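Local coordinates for protein aromatic-L-amino-acid decarboxylase (Catharanthus roseus, PDB 6EEW) that decarboxylates L-tryptophan to tryptamine and 5-hydroxy-L-tryptophan to serotonin, working as a homodimer with pyridoxal 5'-phosphate as cofactor, at residues A99-T104 with G260-T265; M457-T460 with I465-L468. All coordinates share one frame; numbering follows the deposited sequence.

Contact 1: residues A99-T104 with G260-T265; sequences AFFPAT and GTTSTT. With TRP (tryptophan), chain E.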
# COMPACT_ATOMS: atom_id res chain seq x y z
N ALA A 99 -23.24 -0.91 4.82
CA ALA A 99 -22.92 -1.42 3.50
C ALA A 99 -21.65 -2.27 3.52
O ALA A 99 -20.86 -2.23 4.46
CB ALA A 99 -22.76 -0.26 2.52
N PHE A 100 -21.49 -3.07 2.47
CA PHE A 100 -20.29 -3.87 2.29
C PHE A 100 -19.87 -4.57 3.57
O PHE A 100 -20.59 -5.43 4.09
CB PHE A 100 -19.16 -2.99 1.74
CG PHE A 100 -19.58 -2.14 0.57
CD1 PHE A 100 -19.71 -2.69 -0.70
CD2 PHE A 100 -19.86 -0.79 0.74
CE1 PHE A 100 -20.11 -1.90 -1.80
CE2 PHE A 100 -20.26 0.00 -0.34
CZ PHE A 100 -20.38 -0.56 -1.61
N PHE A 101 -18.68 -4.24 4.07
CA PHE A 101 -18.20 -4.58 5.39
C PHE A 101 -17.75 -3.29 6.05
O PHE A 101 -17.06 -2.49 5.42
CB PHE A 101 -17.01 -5.55 5.36
CG PHE A 101 -17.39 -6.98 5.10
CD1 PHE A 101 -18.53 -7.53 5.65
CD2 PHE A 101 -16.58 -7.79 4.31
CE1 PHE A 101 -18.87 -8.84 5.42
CE2 PHE A 101 -16.91 -9.10 4.07
CZ PHE A 101 -18.06 -9.62 4.63
N PRO A 102 -18.08 -3.09 7.32
CA PRO A 102 -17.62 -1.88 8.00
C PRO A 102 -16.10 -1.82 8.09
O PRO A 102 -15.42 -2.85 8.13
CB PRO A 102 -18.26 -2.00 9.39
CG PRO A 102 -18.54 -3.47 9.56
CD PRO A 102 -18.86 -3.98 8.19
N ALA A 103 -15.58 -0.61 8.12
CA ALA A 103 -14.16 -0.38 8.36
C ALA A 103 -14.05 0.20 9.76
O ALA A 103 -14.21 1.41 9.96
CB ALA A 103 -13.56 0.53 7.30
N THR A 104 -13.78 -0.67 10.73
CA THR A 104 -13.86 -0.28 12.13
C THR A 104 -12.60 0.44 12.57
O THR A 104 -11.51 0.21 12.03
CB THR A 104 -14.12 -1.51 13.00
OG1 THR A 104 -13.01 -2.41 12.91
CG2 THR A 104 -15.35 -2.21 12.49
N GLY A 260 -15.59 -16.27 5.14
CA GLY A 260 -16.42 -15.08 5.19
C GLY A 260 -16.44 -14.32 3.89
O GLY A 260 -15.86 -13.24 3.78
N THR A 261 -17.12 -14.88 2.89
CA THR A 261 -17.18 -14.23 1.59
C THR A 261 -17.87 -12.87 1.69
O THR A 261 -18.66 -12.60 2.60
CB THR A 261 -17.89 -15.13 0.59
OG1 THR A 261 -19.25 -15.30 0.98
CG2 THR A 261 -17.17 -16.47 0.51
N THR A 262 -17.57 -12.01 0.71
CA THR A 262 -18.08 -10.64 0.71
C THR A 262 -19.59 -10.60 0.54
O THR A 262 -20.25 -9.73 1.11
CB THR A 262 -17.42 -9.81 -0.40
OG1 THR A 262 -17.55 -10.50 -1.65
CG2 THR A 262 -15.93 -9.57 -0.12
N SER A 263 -20.15 -11.53 -0.23
CA SER A 263 -21.59 -11.51 -0.46
C SER A 263 -22.38 -11.90 0.79
O SER A 263 -23.15 -11.10 1.34
CB SER A 263 -21.93 -12.43 -1.63
OG SER A 263 -21.32 -11.93 -2.81
N THR A 264 -22.21 -13.14 1.26
CA THR A 264 -23.03 -13.68 2.35
C THR A 264 -22.21 -14.16 3.53
O THR A 264 -22.77 -14.78 4.45
CB THR A 264 -23.89 -14.83 1.83
OG1 THR A 264 -23.04 -15.85 1.32
CG2 THR A 264 -24.81 -14.36 0.71
N THR A 265 -20.91 -13.87 3.57
CA THR A 265 -20.01 -14.44 4.58
C THR A 265 -20.19 -15.95 4.66
O THR A 265 -20.28 -16.53 5.75
CB THR A 265 -20.18 -13.77 5.95
OG1 THR A 265 -21.54 -13.85 6.41
CG2 THR A 265 -19.75 -12.32 5.90
N TRP E . -16.20 -6.65 0.74
CA TRP E . -17.00 -5.56 0.21
C TRP E . -17.03 -5.57 -1.32
O TRP E . -16.39 -4.75 -1.98
CB TRP E . -16.47 -4.22 0.72
CG TRP E . -14.96 -4.06 0.70
CD1 TRP E . -14.10 -4.46 -0.28
CD2 TRP E . -14.15 -3.45 1.73
NE1 TRP E . -12.80 -4.15 0.07
CE2 TRP E . -12.81 -3.53 1.29
CE3 TRP E . -14.42 -2.86 2.96
CZ2 TRP E . -11.75 -3.03 2.05
CZ3 TRP E . -13.37 -2.37 3.71
CH2 TRP E . -12.06 -2.46 3.26
OXT TRP E . -17.72 -6.40 -1.93
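F101 meets T265 with the outer rim of its ring: the methyl CG2 of T265 sits at the edge, near the ring plane, 3.4 Å from F101 CZ. T261 O approaches the same edge, 3.7 Å from CZ, while the backbone of T262 comes in obliquely, its CA 3.9 Å from CE2. The ring reaches this loop because F101 CG lies anti to its own carbonyl carbon (chi1 -78°). T262 and F100 then turn to the bound tryptophan, T262 CG2 lying unusually close to the ligand N. Outside the two loops, Y290 stacks on the F101 ring. The T261 O that faces the ring also accepts T265 N at 2.8 Å. Further out, R469 donates hydrogen bonds to F100 O, T262 O and S263 O, bridging both loops, and F124 of the second subunit meets the F100 ring edge-to-face. Replacing F101 with alanine would remove the ring, which would probably open a gap beside T265 CG2 and leave Y290 without its stacking partner. Apolar ring contact thus joins the loops directly and R469 links their carbonyls, setting F100, F101 and T262 beside the ligand; T262 probably also contacts pyridoxal phosphate.

Contact 2: residues M457-T460 with I465-L468; sequences MTHT and IYML
H459 and Y466 lay their rings against each other with planes only 11° apart, but slid so far that they barely overlap, the centroids 4.8 Å from one another. The closest touch is H459 ND1 to Y466 CE2 at 3.3 Å, and the hydroxyl end lies over the stem of the histidine, Y466 OH 3.4 Å from H459 CB. Two torsions bring this about. H459 holds CG between its backbone N and carbonyl carbon (chi1 76°), standing the imidazole up from the strand, whereas Y466 extends with CG opposite its backbone N, which carries the phenol back across to H459. K443 makes a cation-pi contact with the tyrosine, and L446 of helix 438-451 touches both side chains.

T460 and M467 form the antiparallel hydrogen-bonded pair, T460 N to M467 O and M467 N to T460 O, both 2.9 Å and fairly straight. Their side chains run alongside each other, pointing the same way. T460 CG2 and M467 CG take the same position between backbone N and carbonyl carbon, and the two carbons are pressed to 3.2 Å, tighter than ordinary contact. T460 OG1, anti to the backbone N (chi1 -172°), points elsewhere and makes a weak hydrogen bond with S263 OG. Beyond H459, paired with L468 at a non-hydrogen-bonded position, M457 bends at its last torsion to bring CE to 4.0 Å from L468 CB; F427 of strand 424-429 touches both residues.

This is an antiparallel beta hairpin of strands 459-462 and 465-471. It belongs to the four-stranded antiparallel sheet near the C-terminal end of the chain, with 459-462 an outermost strand of the sheet within this chain and helix 438-451 packed against H459 and Y466.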
# COMPACT_ATOMS: atom_id res chain seq x y z
N MET A 457 -27.35 0.62 2.95
CA MET A 457 -27.20 -0.82 2.84
C MET A 457 -26.98 -1.16 1.38
O MET A 457 -27.55 -0.51 0.50
CB MET A 457 -28.42 -1.60 3.37
CG MET A 457 -28.77 -1.33 4.81
SD MET A 457 -30.44 -1.87 5.25
CE MET A 457 -30.51 -3.51 4.54
N THR A 458 -26.14 -2.15 1.13
CA THR A 458 -26.01 -2.73 -0.19
C THR A 458 -26.78 -4.05 -0.27
O THR A 458 -27.30 -4.57 0.72
CB THR A 458 -24.55 -2.94 -0.59
OG1 THR A 458 -23.86 -3.66 0.44
CG2 THR A 458 -23.87 -1.60 -0.84
N HIS A 459 -26.86 -4.55 -1.49
CA HIS A 459 -27.57 -5.76 -1.85
C HIS A 459 -26.56 -6.80 -2.30
O HIS A 459 -25.35 -6.54 -2.35
CB HIS A 459 -28.59 -5.48 -2.96
CG HIS A 459 -27.97 -5.32 -4.31
ND1 HIS A 459 -27.85 -6.36 -5.20
CD2 HIS A 459 -27.41 -4.24 -4.91
CE1 HIS A 459 -27.25 -5.93 -6.30
NE2 HIS A 459 -26.97 -4.65 -6.15
N THR A 460 -27.05 -7.99 -2.59
CA THR A 460 -26.24 -8.97 -3.30
C THR A 460 -27.16 -9.92 -4.04
O THR A 460 -28.36 -10.01 -3.76
CB THR A 460 -25.31 -9.74 -2.37
OG1 THR A 460 -24.41 -10.54 -3.16
CG2 THR A 460 -26.11 -10.62 -1.42
N ILE A 465 -30.65 -15.36 -6.27
CA ILE A 465 -31.53 -14.77 -5.27
C ILE A 465 -31.01 -13.38 -4.96
O ILE A 465 -29.83 -13.21 -4.61
CB ILE A 465 -31.58 -15.63 -4.00
CG1 ILE A 465 -32.06 -17.04 -4.34
CG2 ILE A 465 -32.47 -14.98 -2.95
CD1 ILE A 465 -32.04 -17.99 -3.16
N TYR A 466 -31.88 -12.38 -5.11
CA TYR A 466 -31.57 -11.00 -4.73
C TYR A 466 -31.90 -10.83 -3.26
O TYR A 466 -32.99 -11.19 -2.81
CB TYR A 466 -32.38 -10.02 -5.59
CG TYR A 466 -32.10 -8.54 -5.33
CD1 TYR A 466 -32.67 -7.88 -4.25
CD2 TYR A 466 -31.28 -7.81 -6.18
CE1 TYR A 466 -32.42 -6.52 -4.03
CE2 TYR A 466 -31.02 -6.47 -5.97
CZ TYR A 466 -31.59 -5.83 -4.89
OH TYR A 466 -31.32 -4.49 -4.69
N MET A 467 -30.95 -10.29 -2.50
CA MET A 467 -31.14 -10.11 -1.07
C MET A 467 -30.50 -8.81 -0.61
O MET A 467 -29.56 -8.30 -1.24
CB MET A 467 -30.55 -11.31 -0.32
CG MET A 467 -29.04 -11.38 -0.35
SD MET A 467 -28.47 -13.07 -0.08
CE MET A 467 -28.99 -13.83 -1.61
N LEU A 468 -31.05 -8.25 0.46
CA LEU A 468 -30.47 -7.13 1.18
C LEU A 468 -29.49 -7.65 2.22
O LEU A 468 -29.62 -8.77 2.71
CB LEU A 468 -31.57 -6.31 1.86
CG LEU A 468 -32.54 -5.49 1.00
CD1 LEU A 468 -33.34 -6.33 0.03
CD2 LEU A 468 -33.47 -4.71 1.92

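From the N terminus, the chain passes through loop 99-104 and runs on through four strands of the seven-stranded mixed sheet before loop 260-265 returns to it, so contact 1 closes a long excursion of 155 residues. Contact 2 comes much later and closes a short turn, with four residues between its segments. The two are in series, neither nested nor crossed. Their centres are about 12 Å apart, and they touch: F100 N probably hydrogen-bonds to T458 OG1, A99 packs on T458, and T264 on M467. Contact 1 joins two loops at the substrate pocket, contact 2 pairs two strands of the smaller antiparallel sheet, and together they tie that sheet to the pocket.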